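Local coordinates for protein alkaline phosphatase (Thermus thermophilus, PDB 7KWD) that probably hydrolyses phosphate monoesters, working as a homodimeric metalloenzyme of the alkaline phosphatase family with two zinc ions and one magnesium ion, at residues A[373-378]-A[411-416]; A[364-369]-A[380-385]; A[339-344]-A[422-427]. One frame throughout, in Å; residues are numbered along the deposited sequence.

Interaction 1 (A[373-378]-A[411-416]); sequences KGVDLE and WAMVQR
The loop joining helix 362-373 to helix 379-391 lies against the C-terminal end of helix 406-412, with Val-375 and Leu-377 packed on Met-413 and Ala-412. Met-413 is the first residue after the helix to leave helical backbone angles, and it fills the middle of the contact. Its CG sits between the backbone N and the carbonyl carbon (chi1 66°), and the chain bends only at its end. The side chain therefore runs past the loop at about a right angle to Val-375. Met-413 CE meets Val-375 CG2 at 3.6 Å. Val-375 CG1 lies 4.0 Å from Met-413 CB. Lys-373 touches the thioether with its aliphatic part, CB being 4.1 Å from Met-413 CE. Its amino group leads away to Ala-347 O and Asp-282. Farther along the loop, Leu-377 CD2 presses tightly on the backbone carbonyl, 3.0 Å from Ala-412 O, and stands 4.4 Å from Ala-412 CB.

A salt bridge closes the exposed end. Arg-416 NH1 gives a nearly straight hydrogen bond to Glu-378 OE2, 3.0 Å long with an angle of 167°. The oxygen lies at the edge of the guanidinium, in its plane, and uses its anti lone pair. Asp-422 pairs with the NE of the same arginine. Trp-411 touches Arg-400 of the second subunit. The arrangement is a helix-loop-helix connection packed on a helix C-terminus, in a helical region of the alkaline phosphatase fold.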
ATOM      1  N   LYS A 373     -14.384  20.114 -10.041  1.00 34.70           N
ATOM      2  CA  LYS A 373     -13.610  19.702  -8.879  1.00 34.31           C
ATOM      3  C   LYS A 373     -13.879  20.498  -7.603  1.00 33.85           C
ATOM      4  O   LYS A 373     -13.384  20.097  -6.550  1.00 33.60           O
ATOM      5  CB  LYS A 373     -12.107  19.783  -9.202  1.00 33.60           C
ATOM      6  CG  LYS A 373     -11.675  18.777 -10.292  1.00 38.78           C
ATOM      7  CD  LYS A 373     -11.934  17.330  -9.848  1.00 31.82           C
ATOM      8  CE  LYS A 373     -11.195  16.311 -10.749  1.00 36.18           C
ATOM      9  NZ  LYS A 373     -11.866  14.970 -10.665  1.00 30.34           N
ATOM     10  N   GLY A 374     -14.665  21.574  -7.651  1.00 35.88           N
ATOM     11  CA  GLY A 374     -14.842  22.421  -6.493  1.00 32.25           C
ATOM     12  C   GLY A 374     -13.580  23.153  -6.067  1.00 37.66           C
ATOM     13  O   GLY A 374     -13.390  23.417  -4.879  1.00 38.09           O
ATOM     14  N   VAL A 375     -12.708  23.472  -7.014  1.00 29.91           N
ATOM     15  CA  VAL A 375     -11.381  24.017  -6.751  1.00 43.29           C
ATOM     16  C   VAL A 375     -11.287  25.389  -7.412  1.00 43.46           C
ATOM     17  O   VAL A 375     -11.764  25.573  -8.538  1.00 38.26           O
ATOM     18  CB  VAL A 375     -10.273  23.082  -7.297  1.00 42.05           C
ATOM     19  CG1 VAL A 375      -8.924  23.808  -7.453  1.00 36.45           C
ATOM     20  CG2 VAL A 375     -10.106  21.862  -6.395  1.00 39.27           C
ATOM     21  N   ASP A 376     -10.650  26.337  -6.713  1.00 40.04           N
ATOM     22  CA  ASP A 376     -10.444  27.707  -7.202  1.00 42.87           C
ATOM     23  C   ASP A 376      -8.957  27.860  -7.492  1.00 37.40           C
ATOM     24  O   ASP A 376      -8.158  28.107  -6.587  1.00 38.50           O
ATOM     25  CB  ASP A 376     -10.919  28.744  -6.184  1.00 41.58           C
ATOM     26  CG  ASP A 376     -12.428  28.749  -6.020  1.00 46.14           C
ATOM     27  OD1 ASP A 376     -13.146  28.685  -7.052  1.00 56.94           O
ATOM     28  OD2 ASP A 376     -12.901  28.803  -4.857  1.00 53.66           O
ATOM     29  N   LEU A 377      -8.594  27.693  -8.759  1.00 41.39           N
ATOM     30  CA  LEU A 377      -7.204  27.739  -9.168  1.00 38.09           C
ATOM     31  C   LEU A 377      -6.669  29.166  -9.216  1.00 42.14           C
ATOM     32  O   LEU A 377      -7.372  30.102  -9.602  1.00 44.80           O
ATOM     33  CB  LEU A 377      -7.060  27.107 -10.550  1.00 42.21           C
ATOM     34  CG  LEU A 377      -7.017  25.582 -10.632  1.00 46.65           C
ATOM     35  CD1 LEU A 377      -6.838  25.175 -12.103  1.00 40.43           C
ATOM     36  CD2 LEU A 377      -5.904  25.013  -9.780  1.00 41.59           C
ATOM     37  N   GLU A 378      -5.406  29.312  -8.845  1.00 38.73           N
ATOM     38  CA  GLU A 378      -4.663  30.518  -9.117  1.00 37.07           C
ATOM     39  C   GLU A 378      -4.345  30.612 -10.608  1.00 50.03           C
ATOM     40  O   GLU A 378      -4.293  29.604 -11.327  1.00 47.46           O
ATOM     41  CB  GLU A 378      -3.358  30.530  -8.319  1.00 41.57           C
ATOM     42  CG  GLU A 378      -3.511  30.657  -6.812  1.00 46.10           C
ATOM     43  CD  GLU A 378      -2.184  30.464  -6.090  1.00 53.91           C
ATOM     44  OE1 GLU A 378      -1.143  30.816  -6.685  1.00 58.41           O
ATOM     45  OE2 GLU A 378      -2.171  29.961  -4.937  1.00 52.31           O
ATOM     46  N   TRP A 411      -1.360  18.216  -9.968  1.00 29.28           N
ATOM     47  CA  TRP A 411      -0.467  19.124  -9.272  1.00 31.25           C
ATOM     48  C   TRP A 411      -0.986  20.551  -9.299  1.00 29.02           C
ATOM     49  O   TRP A 411      -0.741  21.313  -8.355  1.00 33.53           O
ATOM     50  CB  TRP A 411       0.926  19.058  -9.889  1.00 29.27           C
ATOM     51  CG  TRP A 411       1.767  17.961  -9.335  1.00 29.62           C
ATOM     52  CD1 TRP A 411       2.053  16.762  -9.924  1.00 28.87           C
ATOM     53  CD2 TRP A 411       2.452  17.969  -8.078  1.00 27.28           C
ATOM     54  NE1 TRP A 411       2.877  16.025  -9.109  1.00 28.27           N
ATOM     55  CE2 TRP A 411       3.127  16.745  -7.966  1.00 26.05           C
ATOM     56  CE3 TRP A 411       2.554  18.892  -7.030  1.00 32.89           C
ATOM     57  CZ2 TRP A 411       3.894  16.422  -6.851  1.00 27.58           C
ATOM     58  CZ3 TRP A 411       3.310  18.570  -5.932  1.00 29.60           C
ATOM     59  CH2 TRP A 411       3.965  17.340  -5.846  1.00 29.50           C
ATOM     60  N   ALA A 412      -1.718  20.922 -10.342  1.00 36.07           N
ATOM     61  CA  ALA A 412      -2.299  22.260 -10.397  1.00 32.87           C
ATOM     62  C   ALA A 412      -3.286  22.489  -9.260  1.00 37.56           C
ATOM     63  O   ALA A 412      -3.435  23.627  -8.795  1.00 34.79           O
ATOM     64  CB  ALA A 412      -2.958  22.473 -11.764  1.00 32.99           C
ATOM     65  N   MET A 413      -3.947  21.424  -8.772  1.00 32.98           N
ATOM     66  CA  MET A 413      -4.908  21.549  -7.682  1.00 34.63           C
ATOM     67  C   MET A 413      -4.373  20.970  -6.374  1.00 31.01           C
ATOM     68  O   MET A 413      -5.137  20.455  -5.556  1.00 38.85           O
ATOM     69  CB  MET A 413      -6.239  20.901  -8.057  1.00 31.24           C
ATOM     70  CG  MET A 413      -6.198  19.394  -8.247  1.00 25.35           C
ATOM     71  SD  MET A 413      -7.838  18.811  -8.757  1.00 32.22           S
ATOM     72  CE  MET A 413      -8.690  18.690  -7.204  1.00 36.13           C
ATOM     73  N   VAL A 414      -3.066  21.072  -6.159  1.00 33.60           N
ATOM     74  CA  VAL A 414      -2.464  20.593  -4.928  1.00 36.78           C
ATOM     75  C   VAL A 414      -2.918  21.454  -3.761  1.00 36.26           C
ATOM     76  O   VAL A 414      -3.214  22.641  -3.904  1.00 33.54           O
ATOM     77  CB  VAL A 414      -0.930  20.585  -5.068  1.00 29.29           C
ATOM     78  CG1 VAL A 414      -0.422  22.001  -5.269  1.00 38.78           C
ATOM     79  CG2 VAL A 414      -0.239  20.003  -3.869  1.00 32.22           C
ATOM     80  N   GLN A 415      -2.998  20.825  -2.596  1.00 35.93           N
ATOM     81  CA  GLN A 415      -3.144  21.511  -1.325  1.00 32.77           C
ATOM     82  C   GLN A 415      -2.152  22.652  -1.193  1.00 31.76           C
ATOM     83  O   GLN A 415      -0.953  22.490  -1.450  1.00 32.60           O
ATOM     84  CB  GLN A 415      -2.922  20.508  -0.185  1.00 32.91           C
ATOM     85  CG  GLN A 415      -3.258  21.010   1.237  1.00 39.64           C
ATOM     86  CD  GLN A 415      -2.626  20.155   2.337  1.00 36.61           C
ATOM     87  OE1 GLN A 415      -2.261  18.992   2.117  1.00 31.42           O
ATOM     88  NE2 GLN A 415      -2.486  20.730   3.523  1.00 29.15           N
ATOM     89  N   ARG A 416      -2.660  23.805  -0.778  1.00 30.99           N
ATOM     90  CA  ARG A 416      -1.832  24.980  -0.507  1.00 35.41           C
ATOM     91  C   ARG A 416      -1.848  25.393   0.959  1.00 35.00           C
ATOM     92  O   ARG A 416      -0.851  25.911   1.464  1.00 37.70           O
ATOM     93  CB  ARG A 416      -2.309  26.177  -1.350  1.00 36.06           C
ATOM     94  CG  ARG A 416      -2.265  25.983  -2.838  1.00 38.90           C
ATOM     95  CD  ARG A 416      -3.001  27.120  -3.527  1.00 43.80           C
ATOM     96  NE  ARG A 416      -4.426  27.075  -3.199  1.00 50.50           N
ATOM     97  CZ  ARG A 416      -5.312  28.030  -3.484  1.00 50.97           C
ATOM     98  NH1 ARG A 416      -4.939  29.146  -4.111  1.00 52.71           N
ATOM     99  NH2 ARG A 416      -6.581  27.862  -3.142  1.00 47.88           N
TER

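Interaction 2 (A[364-369]-A[380-385]); sequences QVKEAF and AEAERV
Val-365 meets Ala-382 and Val-385 where two helices of a helix-loop-helix unit pack. The segment axes of helix 362-373 and helix 379-391 come within 9.2 Å and stand at 103°, close to perpendicular. Ala-382 stands where the two chains are nearest, its CA 5.9 Å from Lys-366 CA.

The Val-365 side chain can be followed outward. Its CB bond points at the second helix, and the two methyls make the close contacts. CG1 stands anti to the backbone N (chi1 165°), which carries it in between Ala-382 and Val-385. There it lies 3.8 Å from Ala-382 CB and equally 3.8 Å from Val-385 CB. Val-385 CG1 lies 3.9 Å from both methyls, Val-365 CG1 and Val-365 CG2. The two valines are set obliquely to each other, branch against branch.

Lys-366 passes beside Ala-382 with its aliphatic chain. Its CE is 4.4 Å from Ala-382 CB, while its NZ goes on to a salt bridge with Asp-379. No hydrogen bond joins the two segments, so the interface is held by apolar packing. Leu-356 of helix 349-356 also touches Val-365. Met-409 and Ala-412 of helix 406-412 touch Val-385. One turn on from Val-365, the Phe-369 ring approaches Val-385 obliquely, its CE1 lying 4.2 Å from Val-385 CG2.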
ATOM      1  N   GLN A 364     -11.045  29.308 -19.012  1.00 44.24           N
ATOM      2  CA  GLN A 364     -11.938  28.164 -19.184  1.00 44.33           C
ATOM      3  C   GLN A 364     -11.510  27.002 -18.294  1.00 46.58           C
ATOM      4  O   GLN A 364     -12.357  26.348 -17.676  1.00 44.01           O
ATOM      5  CB  GLN A 364     -11.969  27.743 -20.656  1.00 50.99           C
ATOM      6  CG  GLN A 364     -12.353  28.894 -21.595  1.00 54.86           C
ATOM      7  CD  GLN A 364     -12.213  28.538 -23.053  1.00 54.58           C
ATOM      8  OE1 GLN A 364     -11.103  28.300 -23.548  1.00 49.83           O
ATOM      9  NE2 GLN A 364     -13.341  28.493 -23.752  1.00 50.99           N
ATOM     10  N   VAL A 365     -10.199  26.743 -18.230  1.00 42.26           N
ATOM     11  CA  VAL A 365      -9.628  25.813 -17.257  1.00 40.58           C
ATOM     12  C   VAL A 365     -10.145  26.133 -15.861  1.00 49.02           C
ATOM     13  O   VAL A 365     -10.748  25.290 -15.178  1.00 39.82           O
ATOM     14  CB  VAL A 365      -8.091  25.879 -17.313  1.00 45.68           C
ATOM     15  CG1 VAL A 365      -7.440  25.221 -16.068  1.00 46.78           C
ATOM     16  CG2 VAL A 365      -7.597  25.260 -18.632  1.00 44.54           C
ATOM     17  N   LYS A 366      -9.912  27.369 -15.424  1.00 42.42           N
ATOM     18  CA  LYS A 366     -10.321  27.792 -14.092  1.00 43.32           C
ATOM     19  C   LYS A 366     -11.791  27.490 -13.852  1.00 41.94           C
ATOM     20  O   LYS A 366     -12.169  27.004 -12.778  1.00 45.53           O
ATOM     21  CB  LYS A 366      -9.998  29.282 -13.930  1.00 43.10           C
ATOM     22  CG  LYS A 366     -10.277  29.861 -12.570  1.00 52.61           C
ATOM     23  CD  LYS A 366      -9.653  31.274 -12.375  1.00 69.99           C
ATOM     24  CE  LYS A 366      -8.291  31.434 -13.053  1.00 62.85           C
ATOM     25  NZ  LYS A 366      -7.451  32.514 -12.469  1.00 60.58           N
ATOM     26  N   GLU A 367     -12.632  27.722 -14.851  1.00 34.43           N
ATOM     27  CA  GLU A 367     -14.045  27.437 -14.662  1.00 40.52           C
ATOM     28  C   GLU A 367     -14.291  25.938 -14.576  1.00 45.20           C
ATOM     29  O   GLU A 367     -15.144  25.492 -13.796  1.00 39.95           O
ATOM     30  CB  GLU A 367     -14.867  28.059 -15.788  1.00 37.40           C
ATOM     31  CG  GLU A 367     -16.330  27.654 -15.818  1.00 40.25           C
ATOM     32  CD  GLU A 367     -17.086  27.928 -14.528  1.00 48.21           C
ATOM     33  OE1 GLU A 367     -16.549  28.622 -13.623  1.00 49.83           O
ATOM     34  OE2 GLU A 367     -18.231  27.438 -14.433  1.00 44.73           O
ATOM     35  N   ALA A 368     -13.557  25.144 -15.368  1.00 43.09           N
ATOM     36  CA  ALA A 368     -13.738  23.692 -15.339  1.00 41.74           C
ATOM     37  C   ALA A 368     -13.383  23.118 -13.969  1.00 38.19           C
ATOM     38  O   ALA A 368     -14.142  22.325 -13.400  1.00 37.30           O
ATOM     39  CB  ALA A 368     -12.896  23.038 -16.433  1.00 38.54           C
ATOM     40  N   PHE A 369     -12.250  23.541 -13.408  1.00 34.18           N
ATOM     41  CA  PHE A 369     -11.885  23.106 -12.065  1.00 39.17           C
ATOM     42  C   PHE A 369     -12.907  23.546 -11.020  1.00 46.20           C
ATOM     43  O   PHE A 369     -13.215  22.785 -10.090  1.00 36.22           O
ATOM     44  CB  PHE A 369     -10.503  23.633 -11.716  1.00 36.93           C
ATOM     45  CG  PHE A 369      -9.397  22.743 -12.182  1.00 42.42           C
ATOM     46  CD1 PHE A 369      -9.018  22.749 -13.504  1.00 35.88           C
ATOM     47  CD2 PHE A 369      -8.735  21.899 -11.291  1.00 42.48           C
ATOM     48  CE1 PHE A 369      -7.997  21.925 -13.944  1.00 41.14           C
ATOM     49  CE2 PHE A 369      -7.711  21.078 -11.721  1.00 36.70           C
ATOM     50  CZ  PHE A 369      -7.344  21.089 -13.057  1.00 33.40           C
ATOM     51  N   ALA A 380      -1.461  31.141 -12.052  1.00 41.51           N
ATOM     52  CA  ALA A 380      -0.304  30.368 -12.487  1.00 41.06           C
ATOM     53  C   ALA A 380      -0.627  28.883 -12.606  1.00 42.19           C
ATOM     54  O   ALA A 380       0.054  28.160 -13.349  1.00 42.47           O
ATOM     55  CB  ALA A 380       0.874  30.557 -11.531  1.00 38.78           C
ATOM     56  N   GLU A 381      -1.627  28.408 -11.859  1.00 43.01           N
ATOM     57  CA  GLU A 381      -1.975  26.991 -11.897  1.00 36.94           C
ATOM     58  C   GLU A 381      -2.773  26.693 -13.155  1.00 39.45           C
ATOM     59  O   GLU A 381      -2.482  25.731 -13.871  1.00 39.86           O
ATOM     60  CB  GLU A 381      -2.746  26.611 -10.627  1.00 41.89           C
ATOM     61  CG  GLU A 381      -1.896  26.727  -9.335  1.00 34.57           C
ATOM     62  CD  GLU A 381      -2.719  26.565  -8.076  1.00 44.49           C
ATOM     63  OE1 GLU A 381      -3.895  26.994  -8.089  1.00 41.48           O
ATOM     64  OE2 GLU A 381      -2.187  26.023  -7.074  1.00 42.53           O
ATOM     65  N   ALA A 382      -3.756  27.540 -13.467  1.00 37.40           N
ATOM     66  CA  ALA A 382      -4.502  27.341 -14.698  1.00 40.83           C
ATOM     67  C   ALA A 382      -3.582  27.431 -15.906  1.00 44.13           C
ATOM     68  O   ALA A 382      -3.733  26.659 -16.864  1.00 40.41           O
ATOM     69  CB  ALA A 382      -5.641  28.349 -14.806  1.00 45.31           C
ATOM     70  N   GLU A 383      -2.593  28.336 -15.862  1.00 43.32           N
ATOM     71  CA  GLU A 383      -1.688  28.479 -17.000  1.00 46.23           C
ATOM     72  C   GLU A 383      -0.868  27.217 -17.198  1.00 43.28           C
ATOM     73  O   GLU A 383      -0.585  26.820 -18.332  1.00 45.22           O
ATOM     74  CB  GLU A 383      -0.747  29.680 -16.843  1.00 48.20           C
ATOM     75  CG  GLU A 383      -1.444  31.015 -16.518  1.00 60.15           C
ATOM     76  CD  GLU A 383      -1.897  31.833 -17.741  1.00 80.39           C
ATOM     77  OE1 GLU A 383      -2.463  31.270 -18.716  1.00 81.66           O
ATOM     78  OE2 GLU A 383      -1.710  33.069 -17.696  1.00 85.45           O
ATOM     79  N   ARG A 384      -0.451  26.583 -16.100  1.00 46.63           N
ATOM     80  CA  ARG A 384       0.271  25.325 -16.233  1.00 45.81           C
ATOM     81  C   ARG A 384      -0.578  24.299 -16.967  1.00 35.01           C
ATOM     82  O   ARG A 384      -0.082  23.566 -17.827  1.00 38.39           O
ATOM     83  CB  ARG A 384       0.657  24.798 -14.860  1.00 45.69           C
ATOM     84  CG  ARG A 384       1.819  25.499 -14.184  1.00 45.28           C
ATOM     85  CD  ARG A 384       2.140  24.700 -12.936  1.00 45.50           C
ATOM     86  NE  ARG A 384       2.834  25.419 -11.875  1.00 44.60           N
ATOM     87  CZ  ARG A 384       4.053  25.912 -11.998  1.00 49.77           C
ATOM     88  NH1 ARG A 384       4.696  25.782 -13.155  1.00 55.04           N
ATOM     89  NH2 ARG A 384       4.633  26.519 -10.970  1.00 46.14           N
ATOM     90  N   VAL A 385      -1.862  24.234 -16.630  1.00 34.79           N
ATOM     91  CA  VAL A 385      -2.758  23.313 -17.316  1.00 42.72           C
ATOM     92  C   VAL A 385      -2.843  23.664 -18.797  1.00 45.68           C
ATOM     93  O   VAL A 385      -2.865  22.778 -19.659  1.00 38.25           O
ATOM     94  CB  VAL A 385      -4.150  23.332 -16.656  1.00 42.19           C
ATOM     95  CG1 VAL A 385      -5.103  22.464 -17.427  1.00 40.07           C
ATOM     96  CG2 VAL A 385      -4.098  22.866 -15.195  1.00 43.68           C
TER

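Interaction 3 (A[339-344]-A[422-427]); sequences VDLLEP and DRPNIG
Apolar packing makes up the contact between Leu-341 and Leu-342, of the type I turn Asp-340 to Glu-343, and two residues of the other segment: Pro-424, just before strand 426-428, and Ile-426, its first residue. One ring atom, Pro-424 CG, touches both leucines. It is 3.8 Å from Leu-341 CB and 3.9 Å from Leu-342 CD2. Leu-342 and Ile-426 reach toward each other tip to tip, with Leu-342 CD2 4.0 Å from Ile-426 CD1. Ile-56 of helix 51-65 touches both of these side chains.

A second kind of contact is side chain on backbone. Leu-341 lays CD2 against the chain before the proline, 3.8 Å from Arg-423 C and 4.0 Å from Asp-422 C. Its CD1 nearly eclipses CA (chi2 6°), an unfavourable conformation that may be strained or only loosely determined.

Hydrogen bonds act within each segment, and none crosses between them. The type I turn is closed by Glu-343 N to Asp-340 O at 3.0 Å. Leu-341 and Leu-342 are its two central residues. In the other segment, Asn-425 is the centre of an inverse gamma turn, with a weak bond from Ile-426 N to Pro-424 O at 3.0 Å.

Polar groups turn to other partners. The CB bond of Arg-423 points away from segment 339-344, and its guanidinium binds Glu-381, Asp-376 O and Val-414 O. Asn-425 ND2 bonds to Tyr-326 O and Ser-335 O. A type I turn thus packs on the chain entering strand 426-428, which pairs antiparallel with strand 310-325 in the alpha/beta fold of alkaline phosphatases.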
ATOM      1  N   VAL A 339     -10.930  13.897   2.481  1.00 30.78           N
ATOM      2  CA  VAL A 339     -12.060  13.034   2.179  1.00 24.72           C
ATOM      3  C   VAL A 339     -13.299  13.873   1.930  1.00 27.04           C
ATOM      4  O   VAL A 339     -14.037  13.663   0.961  1.00 25.42           O
ATOM      5  CB  VAL A 339     -12.266  12.034   3.334  1.00 23.73           C
ATOM      6  CG1 VAL A 339     -13.536  11.231   3.164  1.00 28.47           C
ATOM      7  CG2 VAL A 339     -11.017  11.074   3.459  1.00 29.00           C
ATOM      8  N   ASP A 340     -13.575  14.821   2.829  1.00 28.01           N
ATOM      9  CA  ASP A 340     -14.704  15.715   2.611  1.00 28.99           C
ATOM     10  C   ASP A 340     -14.593  16.410   1.270  1.00 25.62           C
ATOM     11  O   ASP A 340     -15.581  16.542   0.543  1.00 29.34           O
ATOM     12  CB  ASP A 340     -14.783  16.760   3.710  1.00 32.67           C
ATOM     13  CG  ASP A 340     -14.964  16.164   5.077  1.00 32.09           C
ATOM     14  OD1 ASP A 340     -15.557  15.065   5.185  1.00 31.94           O
ATOM     15  OD2 ASP A 340     -14.509  16.813   6.038  1.00 33.36           O
ATOM     16  N   LEU A 341     -13.389  16.839   0.912  1.00 26.09           N
ATOM     17  CA  LEU A 341     -13.169  17.638  -0.294  1.00 29.85           C
ATOM     18  C   LEU A 341     -13.392  16.851  -1.584  1.00 35.18           C
ATOM     19  O   LEU A 341     -13.379  17.448  -2.666  1.00 31.45           O
ATOM     20  CB  LEU A 341     -11.744  18.196  -0.254  1.00 28.27           C
ATOM     21  CG  LEU A 341     -11.412  19.613   0.205  1.00 32.72           C
ATOM     22  CD1 LEU A 341     -12.619  20.324   0.734  1.00 37.94           C
ATOM     23  CD2 LEU A 341     -10.285  19.657   1.202  1.00 34.27           C
ATOM     24  N   LEU A 342     -13.609  15.539  -1.502  1.00 27.96           N
ATOM     25  CA  LEU A 342     -13.984  14.778  -2.682  1.00 26.22           C
ATOM     26  C   LEU A 342     -15.461  14.879  -2.981  1.00 28.16           C
ATOM     27  O   LEU A 342     -15.861  14.670  -4.137  1.00 26.74           O
ATOM     28  CB  LEU A 342     -13.598  13.302  -2.518  1.00 29.65           C
ATOM     29  CG  LEU A 342     -12.110  13.017  -2.370  1.00 28.97           C
ATOM     30  CD1 LEU A 342     -11.793  11.525  -2.575  1.00 35.50           C
ATOM     31  CD2 LEU A 342     -11.275  13.817  -3.358  1.00 35.01           C
ATOM     32  N   GLU A 343     -16.292  15.158  -1.972  1.00 22.01           N
ATOM     33  CA  GLU A 343     -17.730  15.119  -2.209  1.00 32.35           C
ATOM     34  C   GLU A 343     -18.182  16.171  -3.224  1.00 29.38           C
ATOM     35  O   GLU A 343     -19.154  15.895  -3.950  1.00 31.61           O
ATOM     36  CB  GLU A 343     -18.498  15.293  -0.885  1.00 34.03           C
ATOM     37  CG  GLU A 343     -20.029  15.105  -1.040  1.00 31.82           C
ATOM     38  CD  GLU A 343     -20.788  15.030   0.315  1.00 45.93           C
ATOM     39  OE1 GLU A 343     -21.924  14.508   0.355  1.00 49.90           O
ATOM     40  OE2 GLU A 343     -20.246  15.497   1.337  1.00 46.11           O
ATOM     41  N   PRO A 344     -17.562  17.353  -3.324  1.00 30.69           N
ATOM     42  CA  PRO A 344     -17.980  18.323  -4.353  1.00 37.18           C
ATOM     43  C   PRO A 344     -17.631  17.933  -5.768  1.00 38.16           C
ATOM     44  O   PRO A 344     -18.185  18.550  -6.692  1.00 31.67           O
ATOM     45  CB  PRO A 344     -17.229  19.614  -3.958  1.00 33.46           C
ATOM     46  CG  PRO A 344     -17.016  19.461  -2.445  1.00 43.44           C
ATOM     47  CD  PRO A 344     -16.691  17.981  -2.305  1.00 38.38           C
ATOM     48  N   ASP A 422      -7.151  23.039   1.851  1.00 38.40           N
ATOM     49  CA  ASP A 422      -8.111  23.734   1.007  1.00 36.94           C
ATOM     50  C   ASP A 422      -8.467  22.928  -0.224  1.00 34.97           C
ATOM     51  O   ASP A 422      -9.514  23.170  -0.836  1.00 32.28           O
ATOM     52  CB  ASP A 422      -7.565  25.099   0.576  1.00 34.42           C
ATOM     53  CG  ASP A 422      -6.209  25.012  -0.134  1.00 40.10           C
ATOM     54  OD1 ASP A 422      -5.347  24.177   0.248  1.00 31.89           O
ATOM     55  OD2 ASP A 422      -6.010  25.820  -1.073  1.00 42.16           O
ATOM     56  N   ARG A 423      -7.604  21.998  -0.605  1.00 36.03           N
ATOM     57  CA  ARG A 423      -7.840  21.031  -1.665  1.00 33.81           C
ATOM     58  C   ARG A 423      -7.364  19.686  -1.154  1.00 32.96           C
ATOM     59  O   ARG A 423      -6.596  19.619  -0.181  1.00 30.73           O
ATOM     60  CB  ARG A 423      -7.114  21.444  -2.949  1.00 36.60           C
ATOM     61  CG  ARG A 423      -7.279  22.928  -3.263  1.00 36.67           C
ATOM     62  CD  ARG A 423      -6.119  23.343  -4.103  1.00 44.78           C
ATOM     63  NE  ARG A 423      -6.351  24.604  -4.786  1.00 49.26           N
ATOM     64  CZ  ARG A 423      -5.438  25.187  -5.548  1.00 40.20           C
ATOM     65  NH1 ARG A 423      -4.248  24.621  -5.690  1.00 34.74           N
ATOM     66  NH2 ARG A 423      -5.707  26.332  -6.156  1.00 46.18           N
ATOM     67  N   PRO A 424      -7.809  18.588  -1.759  1.00 28.24           N
ATOM     68  CA  PRO A 424      -7.570  17.275  -1.151  1.00 27.12           C
ATOM     69  C   PRO A 424      -6.096  17.023  -0.881  1.00 26.52           C
ATOM     70  O   PRO A 424      -5.264  17.150  -1.771  1.00 33.38           O
ATOM     71  CB  PRO A 424      -8.130  16.294  -2.188  1.00 26.42           C
ATOM     72  CG  PRO A 424      -9.206  17.067  -2.908  1.00 30.51           C
ATOM     73  CD  PRO A 424      -8.646  18.494  -2.979  1.00 30.69           C
ATOM     74  N   ASN A 425      -5.787  16.667   0.381  1.00 25.11           N
ATOM     75  CA  ASN A 425      -4.480  16.165   0.777  1.00 25.24           C
ATOM     76  C   ASN A 425      -4.290  14.693   0.376  1.00 28.47           C
ATOM     77  O   ASN A 425      -3.985  13.823   1.200  1.00 25.85           O
ATOM     78  CB  ASN A 425      -4.277  16.353   2.275  1.00 22.99           C
ATOM     79  CG  ASN A 425      -5.424  15.822   3.099  1.00 26.52           C
ATOM     80  OD1 ASN A 425      -6.578  16.195   2.898  1.00 26.98           O
ATOM     81  ND2 ASN A 425      -5.109  14.936   4.039  1.00 27.47           N
ATOM     82  N   ILE A 426      -4.430  14.444  -0.929  1.00 26.86           N
ATOM     83  CA  ILE A 426      -4.141  13.150  -1.557  1.00 27.24           C
ATOM     84  C   ILE A 426      -3.040  13.380  -2.594  1.00 32.05           C
ATOM     85  O   ILE A 426      -3.208  14.173  -3.526  1.00 32.20           O
ATOM     86  CB  ILE A 426      -5.393  12.540  -2.216  1.00 25.57           C
ATOM     87  CG1 ILE A 426      -6.559  12.547  -1.236  1.00 22.86           C
ATOM     88  CG2 ILE A 426      -5.119  11.104  -2.680  1.00 31.43           C
ATOM     89  CD1 ILE A 426      -7.916  12.385  -1.844  1.00 26.71           C
ATOM     90  N   GLY A 427      -1.896  12.728  -2.405  1.00 22.82           N
ATOM     91  CA  GLY A 427      -0.803  12.805  -3.344  1.00 33.66           C
ATOM     92  C   GLY A 427      -0.565  11.458  -4.008  1.00 28.49           C
ATOM     93  O   GLY A 427      -1.218  10.468  -3.682  1.00 28.58           O
TER

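How the interactions relate
From the N terminus, 339-344 opens interaction 3. Next, 364-369 opens interaction 2 and 373-378 opens interaction 1. Segment 380-385 closes interaction 2 first, a short helix-to-helix loop. Segment 411-416 then closes interaction 1, and 422-427 closes interaction 3 last. Interactions 1 and 2 therefore cross, and both lie within the long excursion that interaction 3 closes. Contacts 1 and 2 are neighbours: Leu-377 CD1 packs on Phe-369 CG at 3.5 Å, and Ala-412 CB on Val-385 CG2 at 3.6 Å. Arg-423 of interaction 3 reaches a residue of each of the other two. Together they tie the helical excursion between Pro-344 and Asp-422 back to the strands of the core.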